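Local coordinates for cytochrome P450 (CYP102L1) (Mycobacterium phage Adler, PDB 6N6Q), which is a phage-encoded haem-containing cytochrome P450, probably a monooxygenase that activates dioxygen at its haem iron to oxidise an organic substrate, at residues A[105-110]-A[254-259]. Sequence-based numbering, arbitrary orientation.
With HEM (protoporphyrin IX containing Fe), chain E.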
ATOM      1  N   ASN A 105     -14.523  17.323   1.929  1.00 52.77           N
ATOM      2  CA  ASN A 105     -13.070  17.282   1.849  1.00 48.27           C
ATOM      3  C   ASN A 105     -12.540  16.108   1.033  1.00 58.73           C
ATOM      4  O   ASN A 105     -11.359  16.122   0.667  1.00 50.82           O
ATOM      5  CB  ASN A 105     -12.465  17.246   3.252  1.00 52.40           C
ATOM      6  CG  ASN A 105     -12.121  18.627   3.768  1.00 50.73           C
ATOM      7  OD1 ASN A 105     -11.897  19.551   2.989  1.00 50.11           O
ATOM      8  ND2 ASN A 105     -12.076  18.774   5.086  1.00 52.21           N
ATOM      9  N   TRP A 106     -13.357  15.094   0.738  1.00 50.08           N
ATOM     10  CA  TRP A 106     -12.856  14.057  -0.157  1.00 45.48           C
ATOM     11  C   TRP A 106     -12.858  14.533  -1.603  1.00 44.11           C
ATOM     12  O   TRP A 106     -11.884  14.324  -2.332  1.00 50.87           O
ATOM     13  CB  TRP A 106     -13.662  12.761  -0.050  1.00 48.61           C
ATOM     14  CG  TRP A 106     -13.185  11.810  -1.108  1.00 47.64           C
ATOM     15  CD1 TRP A 106     -12.105  10.979  -1.034  1.00 46.30           C
ATOM     16  CD2 TRP A 106     -13.720  11.653  -2.427  1.00 42.10           C
ATOM     17  NE1 TRP A 106     -11.951  10.296  -2.215  1.00 44.48           N
ATOM     18  CE2 TRP A 106     -12.931  10.692  -3.087  1.00 43.51           C
ATOM     19  CE3 TRP A 106     -14.799  12.223  -3.110  1.00 42.17           C
ATOM     20  CZ2 TRP A 106     -13.186  10.290  -4.394  1.00 45.63           C
ATOM     21  CZ3 TRP A 106     -15.048  11.824  -4.408  1.00 40.69           C
ATOM     22  CH2 TRP A 106     -14.249  10.863  -5.035  1.00 52.32           C
ATOM     23  N   ARG A 107     -13.956  15.152  -2.044  1.00 45.73           N
ATOM     24  CA  ARG A 107     -14.036  15.579  -3.437  1.00 46.06           C
ATOM     25  C   ARG A 107     -13.073  16.724  -3.718  1.00 54.82           C
ATOM     26  O   ARG A 107     -12.415  16.741  -4.763  1.00 56.72           O
ATOM     27  CB  ARG A 107     -15.467  15.981  -3.787  1.00 51.02           C
ATOM     28  CG  ARG A 107     -15.689  16.186  -5.276  1.00 54.15           C
ATOM     29  CD  ARG A 107     -16.870  17.102  -5.539  1.00 61.95           C
ATOM     30  NE  ARG A 107     -16.719  18.378  -4.846  1.00 73.29           N
ATOM     31  CZ  ARG A 107     -15.953  19.377  -5.276  1.00 64.01           C
ATOM     32  NH1 ARG A 107     -15.261  19.248  -6.400  1.00 61.20           N
ATOM     33  NH2 ARG A 107     -15.875  20.503  -4.579  1.00 61.34           N
ATOM     34  N   LYS A 108     -12.976  17.685  -2.795  1.00 52.37           N
ATOM     35  CA  LYS A 108     -12.027  18.782  -2.958  1.00 52.09           C
ATOM     36  C   LYS A 108     -10.606  18.254  -3.111  1.00 51.40           C
ATOM     37  O   LYS A 108      -9.930  18.530  -4.107  1.00 49.39           O
ATOM     38  CB  LYS A 108     -12.121  19.740  -1.768  1.00 51.69           C
ATOM     39  CG  LYS A 108     -13.372  20.600  -1.749  1.00 53.36           C
ATOM     40  CD  LYS A 108     -13.362  21.553  -0.562  1.00 58.62           C
ATOM     41  CE  LYS A 108     -12.123  22.435  -0.572  1.00 60.33           C
ATOM     42  NZ  LYS A 108     -12.097  23.384   0.577  1.00 61.14           N
ATOM     43  N   ALA A 109     -10.145  17.471  -2.132  1.00 48.97           N
ATOM     44  CA  ALA A 109      -8.788  16.937  -2.184  1.00 45.17           C
ATOM     45  C   ALA A 109      -8.576  16.073  -3.420  1.00 51.92           C
ATOM     46  O   ALA A 109      -7.506  16.115  -4.040  1.00 51.58           O
ATOM     47  CB  ALA A 109      -8.491  16.137  -0.916  1.00 38.17           C
ATOM     48  N   HIS A 110      -9.587  15.291  -3.804  1.00 48.38           N
ATOM     49  CA  HIS A 110      -9.426  14.391  -4.942  1.00 54.04           C
ATOM     50  C   HIS A 110      -9.237  15.163  -6.242  1.00 53.88           C
ATOM     51  O   HIS A 110      -8.415  14.779  -7.080  1.00 58.12           O
ATOM     52  CB  HIS A 110     -10.625  13.450  -5.049  1.00 53.18           C
ATOM     53  CG  HIS A 110     -10.556  12.517  -6.216  1.00 54.65           C
ATOM     54  ND1 HIS A 110      -9.636  11.494  -6.296  1.00 59.21           N
ATOM     55  CD2 HIS A 110     -11.288  12.456  -7.354  1.00 54.71           C
ATOM     56  CE1 HIS A 110      -9.807  10.840  -7.432  1.00 59.40           C
ATOM     57  NE2 HIS A 110     -10.803  11.404  -8.092  1.00 59.00           N
ATOM     58  N   ALA A 254      -3.395  25.123  -5.219  1.00 54.11           N
ATOM     59  CA  ALA A 254      -4.548  24.854  -6.068  1.00 58.30           C
ATOM     60  C   ALA A 254      -5.841  24.857  -5.260  1.00 54.68           C
ATOM     61  O   ALA A 254      -5.944  24.186  -4.229  1.00 51.97           O
ATOM     62  CB  ALA A 254      -4.378  23.513  -6.782  1.00 54.08           C
ATOM     63  N   ALA A 255      -6.825  25.609  -5.739  1.00 52.02           N
ATOM     64  CA  ALA A 255      -8.164  25.614  -5.170  1.00 56.33           C
ATOM     65  C   ALA A 255      -9.062  24.668  -5.956  1.00 54.90           C
ATOM     66  O   ALA A 255      -8.835  24.407  -7.140  1.00 52.06           O
ATOM     67  CB  ALA A 255      -8.760  27.024  -5.174  1.00 45.58           C
ATOM     68  N   ASP A 256     -10.082  24.152  -5.281  1.00 53.79           N
ATOM     69  CA  ASP A 256     -11.009  23.229  -5.926  1.00 53.21           C
ATOM     70  C   ASP A 256     -11.805  23.960  -7.001  1.00 57.38           C
ATOM     71  O   ASP A 256     -12.405  25.003  -6.719  1.00 50.99           O
ATOM     72  CB  ASP A 256     -11.944  22.607  -4.890  1.00 59.56           C
ATOM     73  CG  ASP A 256     -13.093  21.848  -5.521  1.00 60.11           C
ATOM     74  OD1 ASP A 256     -14.185  22.435  -5.670  1.00 57.88           O
ATOM     75  OD2 ASP A 256     -12.899  20.670  -5.885  1.00 62.18           O
ATOM     76  N   PRO A 257     -11.836  23.451  -8.237  1.00 61.42           N
ATOM     77  CA  PRO A 257     -12.512  24.190  -9.318  1.00 56.49           C
ATOM     78  C   PRO A 257     -13.990  24.432  -9.068  1.00 63.30           C
ATOM     79  O   PRO A 257     -14.516  25.468  -9.493  1.00 72.13           O
ATOM     80  CB  PRO A 257     -12.291  23.291 -10.544  1.00 56.81           C
ATOM     81  CG  PRO A 257     -11.095  22.463 -10.201  1.00 57.50           C
ATOM     82  CD  PRO A 257     -11.188  22.223  -8.725  1.00 56.15           C
ATOM     83  N   VAL A 258     -14.678  23.513  -8.391  1.00 63.38           N
ATOM     84  CA  VAL A 258     -16.114  23.676  -8.170  1.00 59.97           C
ATOM     85  C   VAL A 258     -16.372  24.729  -7.099  1.00 61.26           C
ATOM     86  O   VAL A 258     -17.054  25.732  -7.341  1.00 70.27           O
ATOM     87  CB  VAL A 258     -16.762  22.330  -7.803  1.00 59.75           C
ATOM     88  CG1 VAL A 258     -18.202  22.539  -7.366  1.00 54.87           C
ATOM     89  CG2 VAL A 258     -16.697  21.374  -8.983  1.00 52.91           C
ATOM     90  N   THR A 259     -15.830  24.520  -5.899  1.00 61.88           N
ATOM     91  CA  THR A 259     -16.121  25.397  -4.772  1.00 59.40           C
ATOM     92  C   THR A 259     -15.200  26.607  -4.688  1.00 64.39           C
ATOM     93  O   THR A 259     -15.520  27.560  -3.969  1.00 61.20           O
ATOM     94  CB  THR A 259     -16.045  24.615  -3.456  1.00 62.84           C
ATOM     95  OG1 THR A 259     -16.675  25.371  -2.415  1.00 80.56           O
ATOM     96  CG2 THR A 259     -14.596  24.353  -3.068  1.00 64.02           C
TER
HETATM   97  CHA HEM E 501      -6.434   3.860  -2.039  1.00 46.16           C
HETATM   98  CHB HEM E 501      -3.700  -0.126  -2.544  1.00 48.28           C
HETATM   99  CHC HEM E 501       0.295   2.643  -2.751  1.00 46.27           C
HETATM  100  CHD HEM E 501      -2.377   6.506  -1.501  1.00 41.66           C
HETATM  101  C1A HEM E 501      -6.062   2.538  -2.185  1.00 43.26           C
HETATM  102  C2A HEM E 501      -6.944   1.387  -2.267  1.00 48.03           C
HETATM  103  C3A HEM E 501      -6.190   0.295  -2.405  1.00 44.22           C
HETATM  104  C4A HEM E 501      -4.799   0.701  -2.418  1.00 45.94           C
HETATM  105  CMA HEM E 501      -6.719  -1.149  -2.525  1.00 42.76           C
HETATM  106  CAA HEM E 501      -8.486   1.404  -2.199  1.00 42.25           C
HETATM  107  CBA HEM E 501      -8.907   1.358  -0.733  1.00 45.18           C
HETATM  108  CGA HEM E 501     -10.400   1.190  -0.611  1.00 51.00           C
HETATM  109  O1A HEM E 501     -11.078   0.987  -1.652  1.00 51.99           O
HETATM  110  O2A HEM E 501     -10.914   1.259   0.534  1.00 42.86           O
HETATM  111  C1B HEM E 501      -2.388   0.279  -2.703  1.00 48.92           C
HETATM  112  C2B HEM E 501      -1.272  -0.576  -3.056  1.00 54.61           C
HETATM  113  C3B HEM E 501      -0.161   0.187  -3.115  1.00 48.98           C
HETATM  114  C4B HEM E 501      -0.549   1.550  -2.798  1.00 51.71           C
HETATM  115  CMB HEM E 501      -1.417  -2.095  -3.307  1.00 37.77           C
HETATM  116  CAB HEM E 501       1.303  -0.206  -3.444  1.00 48.91           C
HETATM  117  CBB HEM E 501       1.726  -1.448  -3.712  1.00 49.45           C
HETATM  118  C1C HEM E 501      -0.067   3.943  -2.460  1.00 43.20           C
HETATM  119  C2C HEM E 501       0.794   5.108  -2.484  1.00 53.44           C
HETATM  120  C3C HEM E 501       0.075   6.178  -2.141  1.00 49.43           C
HETATM  121  C4C HEM E 501      -1.291   5.737  -1.882  1.00 43.63           C
HETATM  122  CMC HEM E 501       2.297   5.127  -2.838  1.00 42.38           C
HETATM  123  CAC HEM E 501       0.668   7.605  -2.057  1.00 47.73           C
HETATM  124  CBC HEM E 501      -0.062   8.680  -1.745  1.00 54.44           C
HETATM  125  C1D HEM E 501      -3.709   6.138  -1.545  1.00 45.12           C
HETATM  126  C2D HEM E 501      -4.849   6.994  -1.270  1.00 44.80           C
HETATM  127  C3D HEM E 501      -5.963   6.267  -1.420  1.00 40.40           C
HETATM  128  C4D HEM E 501      -5.579   4.920  -1.795  1.00 42.97           C
HETATM  129  CMD HEM E 501      -4.786   8.485  -0.872  1.00 33.94           C
HETATM  130  CAD HEM E 501      -7.412   6.771  -1.228  1.00 40.48           C
HETATM  131  CBD HEM E 501      -7.907   7.435  -2.509  1.00 32.48           C
HETATM  132  CGD HEM E 501      -9.352   7.843  -2.357  1.00 45.02           C
HETATM  133  O1D HEM E 501      -9.761   8.851  -2.992  1.00 44.89           O
HETATM  134  O2D HEM E 501     -10.096   7.169  -1.598  1.00 43.81           O
HETATM  135  NA  HEM E 501      -4.763   2.074  -2.279  1.00 49.98           N
HETATM  136  NB  HEM E 501      -1.909   1.565  -2.555  1.00 48.44           N
HETATM  137  NC  HEM E 501      -1.328   4.369  -2.089  1.00 47.62           N
HETATM  138  ND  HEM E 501      -4.196   4.882  -1.861  1.00 45.97           N
HETATM  139 FE   HEM E 501      -3.025   3.198  -2.057  1.00 54.90          FE
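D256 meets R107 where the loop between helices 247-253 and 265-296 passes the outer side of helix 104-113, a worked example of one carboxylate that both pairs with a helix arginine and accepts a hydrogen bond from its own loop. Its CG stands anti to the backbone N (chi1 169°), which carries the carboxylate across to the helix. There R107 NH2 gives a nearly straight hydrogen bond to D256 OD1 (2.8 Å, 172°), the straighter arm of a salt bridge; OD1 lies in the guanidinium plane, yet the donor comes from above the carboxylate. The two planes are 69° apart, so the two-pronged pairing is far from coplanar, and its second link, R107 NH1 to D256 OD2, is bent and weak. D256 OD2 also lies against the helix backbone, 3.6 Å from K108 CA. Further along, V258 lays CG1 over one face of the guanidinium and brings CG2 to 3.6 Å from R107 NH1. T259 closes the turn: its backbone N donates to D256 OD1 at 2.7 Å, nearly along the C-O axis, giving that oxygen a second grip that helps fix the carboxylate's rotation. The methyl CG2 of T259 packs 4.0 Å from K108 CD, crossing the lysine chain, whose NZ hydrogen-bonds the backbone O of K262. Next to R107, W106 faces the haem instead, its NE1 hydrogen-bonded to propionate O1D (2.7 Å). The salt bridge thus joins a loop with an Asx motif to the outward side of helix 104-113, which probably corresponds to the propionate-binding C helix of other P450s.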